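Local coordinates for crystal protein (Bacillus thuringiensis serovar dakota, PDB 2ZTB) that is a parasporin toxin that recognizes cancer cells and probably damages their membranes by forming pores, as aerolysin-type toxins do, at residues 154-160 against 238-242; 175-179 against 233-237. One frame throughout, in Å; residues are numbered along the deposited sequence.

Contact 1 (154-160 against 238-242); sequences ITVSKSV and FQTIV. With EDO (1,2-ethanediol), chain F.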
ATOM      1  N   ILE A 154      23.652  -0.401   0.353  1.00 54.52           N
ATOM      2  CA  ILE A 154      24.652  -0.798   1.358  1.00 54.08           C
ATOM      3  C   ILE A 154      25.897  -1.332   0.677  1.00 53.12           C
ATOM      4  O   ILE A 154      25.813  -2.305  -0.069  1.00 53.32           O
ATOM      5  CB  ILE A 154      24.139  -1.830   2.445  1.00 54.32           C
ATOM      6  CG1 ILE A 154      25.258  -2.196   3.444  1.00 55.41           C
ATOM      7  CG2 ILE A 154      23.694  -3.129   1.844  1.00 55.70           C
ATOM      8  CD1 ILE A 154      24.769  -2.828   4.801  1.00 54.77           C
ATOM      9  N   THR A 155      27.035  -0.675   0.920  1.00 51.69           N
ATOM     10  CA  THR A 155      28.341  -1.131   0.450  1.00 50.98           C
ATOM     11  C   THR A 155      29.079  -1.724   1.651  1.00 50.04           C
ATOM     12  O   THR A 155      29.170  -1.089   2.708  1.00 49.53           O
ATOM     13  CB  THR A 155      29.176   0.035  -0.178  1.00 50.78           C
ATOM     14  OG1 THR A 155      28.423   0.640  -1.232  1.00 55.09           O
ATOM     15  CG2 THR A 155      30.436  -0.460  -0.773  1.00 50.20           C
ATOM     16  N   VAL A 156      29.589  -2.941   1.489  1.00 48.82           N
ATOM     17  CA  VAL A 156      30.313  -3.626   2.557  1.00 48.25           C
ATOM     18  C   VAL A 156      31.689  -4.067   2.067  1.00 48.23           C
ATOM     19  O   VAL A 156      31.791  -4.834   1.105  1.00 47.99           O
ATOM     20  CB  VAL A 156      29.512  -4.858   3.128  1.00 48.08           C
ATOM     21  CG1 VAL A 156      30.316  -5.603   4.195  1.00 47.39           C
ATOM     22  CG2 VAL A 156      28.181  -4.426   3.696  1.00 47.22           C
ATOM     23  N   SER A 157      32.733  -3.554   2.716  1.00 47.96           N
ATOM     24  CA  SER A 157      34.099  -3.997   2.490  1.00 48.65           C
ATOM     25  C   SER A 157      34.623  -4.777   3.688  1.00 48.41           C
ATOM     26  O   SER A 157      34.331  -4.439   4.830  1.00 47.78           O
ATOM     27  CB  SER A 157      35.028  -2.800   2.268  1.00 49.00           C
ATOM     28  OG  SER A 157      34.819  -2.241   0.990  1.00 51.84           O
ATOM     29  N   LYS A 158      35.416  -5.807   3.414  1.00 48.52           N
ATOM     30  CA  LYS A 158      36.079  -6.568   4.455  1.00 48.85           C
ATOM     31  C   LYS A 158      37.522  -6.831   4.073  1.00 48.74           C
ATOM     32  O   LYS A 158      37.805  -7.282   2.962  1.00 48.49           O
ATOM     33  CB  LYS A 158      35.322  -7.869   4.766  1.00 48.70           C
ATOM     34  CG  LYS A 158      33.954  -7.635   5.424  1.00 49.69           C
ATOM     35  CD  LYS A 158      33.367  -8.856   6.119  1.00 50.11           C
ATOM     36  CE  LYS A 158      34.160  -9.240   7.364  1.00 51.77           C
ATOM     37  NZ  LYS A 158      33.769 -10.598   7.858  1.00 51.41           N
ATOM     38  N   SER A 159      38.441  -6.501   4.978  1.00 49.23           N
ATOM     39  CA  SER A 159      39.835  -6.896   4.806  1.00 50.28           C
ATOM     40  C   SER A 159      39.985  -8.327   5.303  1.00 50.93           C
ATOM     41  O   SER A 159      39.283  -8.746   6.227  1.00 51.85           O
ATOM     42  CB  SER A 159      40.794  -5.965   5.555  1.00 50.07           C
ATOM     43  OG  SER A 159      40.565  -6.001   6.948  1.00 49.95           O
ATOM     44  N   VAL A 160      40.862  -9.083   4.659  1.00 51.56           N
ATOM     45  CA  VAL A 160      41.117 -10.469   5.032  1.00 52.07           C
ATOM     46  C   VAL A 160      42.563 -10.846   4.669  1.00 52.36           C
ATOM     47  O   VAL A 160      43.075 -10.463   3.619  1.00 51.97           O
ATOM     48  CB  VAL A 160      40.038 -11.447   4.437  1.00 52.12           C
ATOM     49  CG1 VAL A 160      40.009 -11.403   2.918  1.00 52.97           C
ATOM     50  CG2 VAL A 160      40.220 -12.877   4.939  1.00 52.55           C
ATOM     51  N   PHE A 238      26.686 -10.687   7.228  1.00 47.83           N
ATOM     52  CA  PHE A 238      27.815 -10.721   6.303  1.00 47.90           C
ATOM     53  C   PHE A 238      28.953 -11.586   6.831  1.00 48.00           C
ATOM     54  O   PHE A 238      29.331 -11.513   8.017  1.00 47.78           O
ATOM     55  CB  PHE A 238      28.327  -9.305   5.982  1.00 48.16           C
ATOM     56  CG  PHE A 238      27.248  -8.348   5.538  1.00 49.36           C
ATOM     57  CD1 PHE A 238      26.759  -7.375   6.406  1.00 50.72           C
ATOM     58  CD2 PHE A 238      26.717  -8.420   4.263  1.00 50.01           C
ATOM     59  CE1 PHE A 238      25.748  -6.505   6.003  1.00 51.53           C
ATOM     60  CE2 PHE A 238      25.706  -7.554   3.853  1.00 49.07           C
ATOM     61  CZ  PHE A 238      25.227  -6.595   4.719  1.00 50.07           C
ATOM     62  N   GLN A 239      29.501 -12.411   5.941  1.00 47.89           N
ATOM     63  CA  GLN A 239      30.594 -13.318   6.303  1.00 47.63           C
ATOM     64  C   GLN A 239      31.649 -13.296   5.225  1.00 47.75           C
ATOM     65  O   GLN A 239      31.355 -13.086   4.053  1.00 47.15           O
ATOM     66  CB  GLN A 239      30.105 -14.760   6.485  1.00 47.28           C
ATOM     67  CG  GLN A 239      29.142 -15.002   7.636  1.00 48.13           C
ATOM     68  CD  GLN A 239      29.817 -14.999   8.995  1.00 51.28           C
ATOM     69  OE1 GLN A 239      31.043 -14.897   9.104  1.00 54.59           O
ATOM     70  NE2 GLN A 239      29.022 -15.119  10.042  1.00 52.47           N
ATOM     71  N   THR A 240      32.888 -13.498   5.652  1.00 48.38           N
ATOM     72  CA  THR A 240      34.000 -13.758   4.762  1.00 49.63           C
ATOM     73  C   THR A 240      34.180 -15.267   4.741  1.00 49.66           C
ATOM     74  O   THR A 240      34.209 -15.916   5.796  1.00 48.92           O
ATOM     75  CB  THR A 240      35.286 -13.065   5.269  1.00 49.86           C
ATOM     76  OG1 THR A 240      35.023 -11.668   5.394  1.00 52.50           O
ATOM     77  CG2 THR A 240      36.438 -13.247   4.304  1.00 50.73           C
ATOM     78  N   ILE A 241      34.244 -15.816   3.530  1.00 50.30           N
ATOM     79  CA  ILE A 241      34.515 -17.239   3.327  1.00 50.52           C
ATOM     80  C   ILE A 241      35.784 -17.365   2.507  1.00 51.02           C
ATOM     81  O   ILE A 241      35.831 -16.945   1.350  1.00 50.40           O
ATOM     82  CB  ILE A 241      33.360 -17.987   2.595  1.00 50.53           C
ATOM     83  CG1 ILE A 241      31.979 -17.601   3.148  1.00 50.06           C
ATOM     84  CG2 ILE A 241      33.591 -19.504   2.626  1.00 50.97           C
ATOM     85  CD1 ILE A 241      31.666 -18.110   4.551  1.00 49.06           C
ATOM     86  N   VAL A 242      36.820 -17.919   3.132  1.00 51.54           N
ATOM     87  CA  VAL A 242      38.034 -18.266   2.425  1.00 52.56           C
ATOM     88  C   VAL A 242      37.993 -19.773   2.169  1.00 53.63           C
ATOM     89  O   VAL A 242      38.027 -20.573   3.111  1.00 53.41           O
ATOM     90  CB  VAL A 242      39.326 -17.880   3.216  1.00 52.50           C
ATOM     91  CG1 VAL A 242      40.555 -18.105   2.356  1.00 51.21           C
ATOM     92  CG2 VAL A 242      39.263 -16.415   3.721  1.00 52.28           C
TER
HETATM   93  C1  EDO F1007      33.506   0.992   1.149  1.00 65.25           C
HETATM   94  O1  EDO F1007      33.269  -0.404   0.917  1.00 66.04           O
HETATM   95  C2  EDO F1007      32.429   1.472   2.108  1.00 62.07           C
HETATM   96  O2  EDO F1007      31.799   0.302   2.641  1.00 59.77           O
HETATM   97  O   HOH W   1      31.324  -9.975   8.782  1.00 49.28           O
HETATM   98  O   HOH W   2      37.023 -10.344   6.570  1.00 59.20           O
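T240 OG1 is gripped from two directions: K158 NZ donates a hydrogen bond to it at 3.0 Å, and a water that also donates to S159 O lies 2.7 Å from T240 OG1. The pair belongs to the elongated, strand-rich fold expected of an aerolysin-type toxin. Here strands 154-160 and 238-242 face each other across the curled sheet in a sandwich-like way, both being partners of strand 96-116, and are joined by side chains and not by backbone bonds. Their axes approach to 8.8 Å and run in roughly the same direction, 39° apart. The K158 chain is bent at chi3 (69°), which turns its end across T240, so that CD and CE also come close to the hydroxyl before NZ bonds to it. The ammonium group has a second partner in a water 2.7 Å from NZ, which it shares with F238 O; its charge is thus tied both to a threonine hydroxyl and, through the water, to the backbone of the opposing strand.

Next to this polar group lies an apolar one. V156 puts CG2 over one face of the F238 ring, 3.9 Å from the centroid and displaced toward the rim, in a CH-π contact. I154 CD1 approaches the same ring obliquely, so both aliphatic chains touch its CZ and CE1 atoms. On the other side of strand 154-160, T155 O accepts a hydrogen bond from O2 of an ethanediol molecule that probably comes from the crystallisation liquor. Beyond the lysine, V160 slides past T240, its CG2 3.9 Å from T240 CG2, and the same V160 methyl meets V242 CG2 tip to tip.

Contact 2 (175-179 against 233-237); sequences TAKIA and VSSFD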
ATOM      1  N   THR A 175      29.684 -13.049   1.709  1.00 48.97           N
ATOM      2  CA  THR A 175      28.347 -13.615   1.666  1.00 48.50           C
ATOM      3  C   THR A 175      27.419 -12.924   2.650  1.00 48.43           C
ATOM      4  O   THR A 175      27.872 -12.323   3.610  1.00 47.82           O
ATOM      5  CB  THR A 175      28.345 -15.124   1.955  1.00 48.81           C
ATOM      6  OG1 THR A 175      28.557 -15.344   3.360  1.00 49.58           O
ATOM      7  CG2 THR A 175      29.436 -15.855   1.127  1.00 47.86           C
ATOM      8  N   ALA A 176      26.113 -13.018   2.391  1.00 48.49           N
ATOM      9  CA  ALA A 176      25.104 -12.459   3.262  1.00 48.68           C
ATOM     10  C   ALA A 176      23.831 -13.311   3.271  1.00 49.18           C
ATOM     11  O   ALA A 176      23.662 -14.216   2.454  1.00 49.30           O
ATOM     12  CB  ALA A 176      24.791 -11.019   2.851  1.00 48.31           C
ATOM     13  N   LYS A 177      22.963 -13.042   4.242  1.00 49.55           N
ATOM     14  CA  LYS A 177      21.599 -13.532   4.201  1.00 49.69           C
ATOM     15  C   LYS A 177      20.712 -12.395   3.686  1.00 50.57           C
ATOM     16  O   LYS A 177      21.035 -11.211   3.850  1.00 50.11           O
ATOM     17  CB  LYS A 177      21.124 -14.004   5.576  1.00 49.12           C
ATOM     18  CG  LYS A 177      21.897 -15.183   6.158  1.00 48.40           C
ATOM     19  CD  LYS A 177      21.291 -15.613   7.482  1.00 48.39           C
ATOM     20  CE  LYS A 177      22.021 -16.796   8.092  1.00 48.91           C
ATOM     21  NZ  LYS A 177      23.329 -16.447   8.746  1.00 51.01           N
ATOM     22  N   ILE A 178      19.605 -12.761   3.048  1.00 51.54           N
ATOM     23  CA  ILE A 178      18.605 -11.796   2.650  1.00 52.71           C
ATOM     24  C   ILE A 178      17.342 -12.051   3.465  1.00 53.16           C
ATOM     25  O   ILE A 178      16.886 -13.192   3.579  1.00 53.24           O
ATOM     26  CB  ILE A 178      18.316 -11.860   1.136  1.00 52.88           C
ATOM     27  CG1 ILE A 178      19.583 -11.544   0.329  1.00 53.10           C
ATOM     28  CG2 ILE A 178      17.186 -10.902   0.756  1.00 52.93           C
ATOM     29  CD1 ILE A 178      19.396 -11.757  -1.195  1.00 53.55           C
ATOM     30  N   ALA A 179      16.811 -10.980   4.051  1.00 53.61           N
ATOM     31  CA  ALA A 179      15.537 -11.025   4.762  1.00 54.18           C
ATOM     32  C   ALA A 179      14.463 -10.341   3.929  1.00 54.83           C
ATOM     33  O   ALA A 179      14.614  -9.168   3.558  1.00 55.15           O
ATOM     34  CB  ALA A 179      15.648 -10.353   6.125  1.00 53.33           C
ATOM     35  N   VAL A 233      13.180  -5.635   1.832  1.00 59.34           N
ATOM     36  CA  VAL A 233      14.204  -6.641   1.478  1.00 58.25           C
ATOM     37  C   VAL A 233      15.583  -6.046   1.785  1.00 57.78           C
ATOM     38  O   VAL A 233      15.942  -4.970   1.292  1.00 57.42           O
ATOM     39  CB  VAL A 233      14.067  -7.178   0.014  1.00 58.63           C
ATOM     40  CG1 VAL A 233      15.056  -8.320  -0.263  1.00 58.13           C
ATOM     41  CG2 VAL A 233      12.639  -7.700  -0.248  1.00 58.10           C
ATOM     42  N   SER A 234      16.317  -6.709   2.677  1.00 57.20           N
ATOM     43  CA  SER A 234      17.648  -6.238   3.076  1.00 56.53           C
ATOM     44  C   SER A 234      18.604  -7.401   3.325  1.00 55.61           C
ATOM     45  O   SER A 234      18.186  -8.556   3.497  1.00 55.69           O
ATOM     46  CB  SER A 234      17.569  -5.310   4.292  1.00 56.85           C
ATOM     47  OG  SER A 234      17.077  -5.992   5.437  1.00 58.10           O
ATOM     48  N   SER A 235      19.893  -7.091   3.295  1.00 54.15           N
ATOM     49  CA  SER A 235      20.916  -8.092   3.512  1.00 52.77           C
ATOM     50  C   SER A 235      21.451  -7.907   4.923  1.00 51.33           C
ATOM     51  O   SER A 235      21.448  -6.795   5.443  1.00 50.94           O
ATOM     52  CB  SER A 235      22.030  -7.981   2.471  1.00 52.41           C
ATOM     53  OG  SER A 235      22.675  -6.736   2.596  1.00 54.16           O
ATOM     54  N   PHE A 236      21.857  -9.018   5.535  1.00 50.02           N
ATOM     55  CA  PHE A 236      22.402  -9.059   6.889  1.00 48.54           C
ATOM     56  C   PHE A 236      23.294 -10.297   7.048  1.00 48.28           C
ATOM     57  O   PHE A 236      23.372 -11.130   6.147  1.00 48.55           O
ATOM     58  CB  PHE A 236      21.269  -9.023   7.939  1.00 48.11           C
ATOM     59  CG  PHE A 236      20.388 -10.254   7.955  1.00 47.05           C
ATOM     60  CD1 PHE A 236      20.382 -11.098   9.057  1.00 45.77           C
ATOM     61  CD2 PHE A 236      19.553 -10.561   6.876  1.00 47.41           C
ATOM     62  CE1 PHE A 236      19.574 -12.236   9.092  1.00 45.18           C
ATOM     63  CE2 PHE A 236      18.733 -11.702   6.908  1.00 46.37           C
ATOM     64  CZ  PHE A 236      18.756 -12.535   8.026  1.00 46.19           C
ATOM     65  N   ASP A 237      23.973 -10.392   8.184  1.00 48.14           N
ATOM     66  CA  ASP A 237      24.839 -11.521   8.536  1.00 47.95           C
ATOM     67  C   ASP A 237      25.936 -11.755   7.511  1.00 47.97           C
ATOM     68  O   ASP A 237      26.089 -12.869   6.995  1.00 48.03           O
ATOM     69  CB  ASP A 237      24.021 -12.800   8.800  1.00 48.04           C
ATOM     70  CG  ASP A 237      23.295 -12.786  10.152  1.00 47.90           C
ATOM     71  OD1 ASP A 237      23.456 -11.837  10.949  1.00 46.74           O
ATOM     72  OD2 ASP A 237      22.545 -13.746  10.421  1.00 49.41           O
TER
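K177 lays its CB over one face of the F236 ring, 3.9 Å from the centroid in a CH-π contact, within an antiparallel β-ladder of the toxin's long curled sheet. The ring is brought there by F236 chi1 (67°), which sets CG between the backbone N and the carbonyl carbon and folds the phenyl group across the neighbouring strand. Its CE2 then touches A179 CB at 3.5 Å, while I178 C and A179 N lie at the ring's edge. I134, in the turn of the 126-142 hairpin, packs on F236, A179 and S234 on this same face; by analogy with aerolysin relatives, that hairpin probably inserts into the membrane.

The backbone register is set by two hydrogen-bonded pairs, K177 with F236 and A179 with S234. K177 N donates to F236 O at 2.7 Å, nearly straight on to the carbonyl, and A179 N meets S234 O in the same way. Between them I178 and S235 form a non-hydrogen-bonded pair, with S235 CA-H directed at K177 O. I178 CG2 packs on V233 CG1 at 3.5 Å on the other face.

At D237 the backbone takes left-handed angles (57°/53°), breaking the regular strand. Its side chain is about 4 Å from a bound lutetium ion and forms a long salt bridge with K177, whose NZ meets D237 OD2 at 3.3 Å from the anti side and somewhat out of the carboxylate plane.

After the N-terminal helices and strands up to 61-90, the chain runs through strand 96-116 and the hairpin 126-142, then strand 147-164, which carries residues 154-160. The chain turns into strand 168-199 for residues 175-179 and returns along strand 223-247, where 233-237 close the inner loop as contact 2. The next residues, 238-242, close the outer loop as contact 1, so the contacts nest without crossing. Contact 2 joins sheet neighbours edge to edge; contact 1 reaches across to strand 147-164. They meet directly: Q239 N lies 2.8 Å from T175 O, a probable hydrogen bond resuming the pairing past D237, and F238 CD2 packs on A176 CB at 3.5 Å.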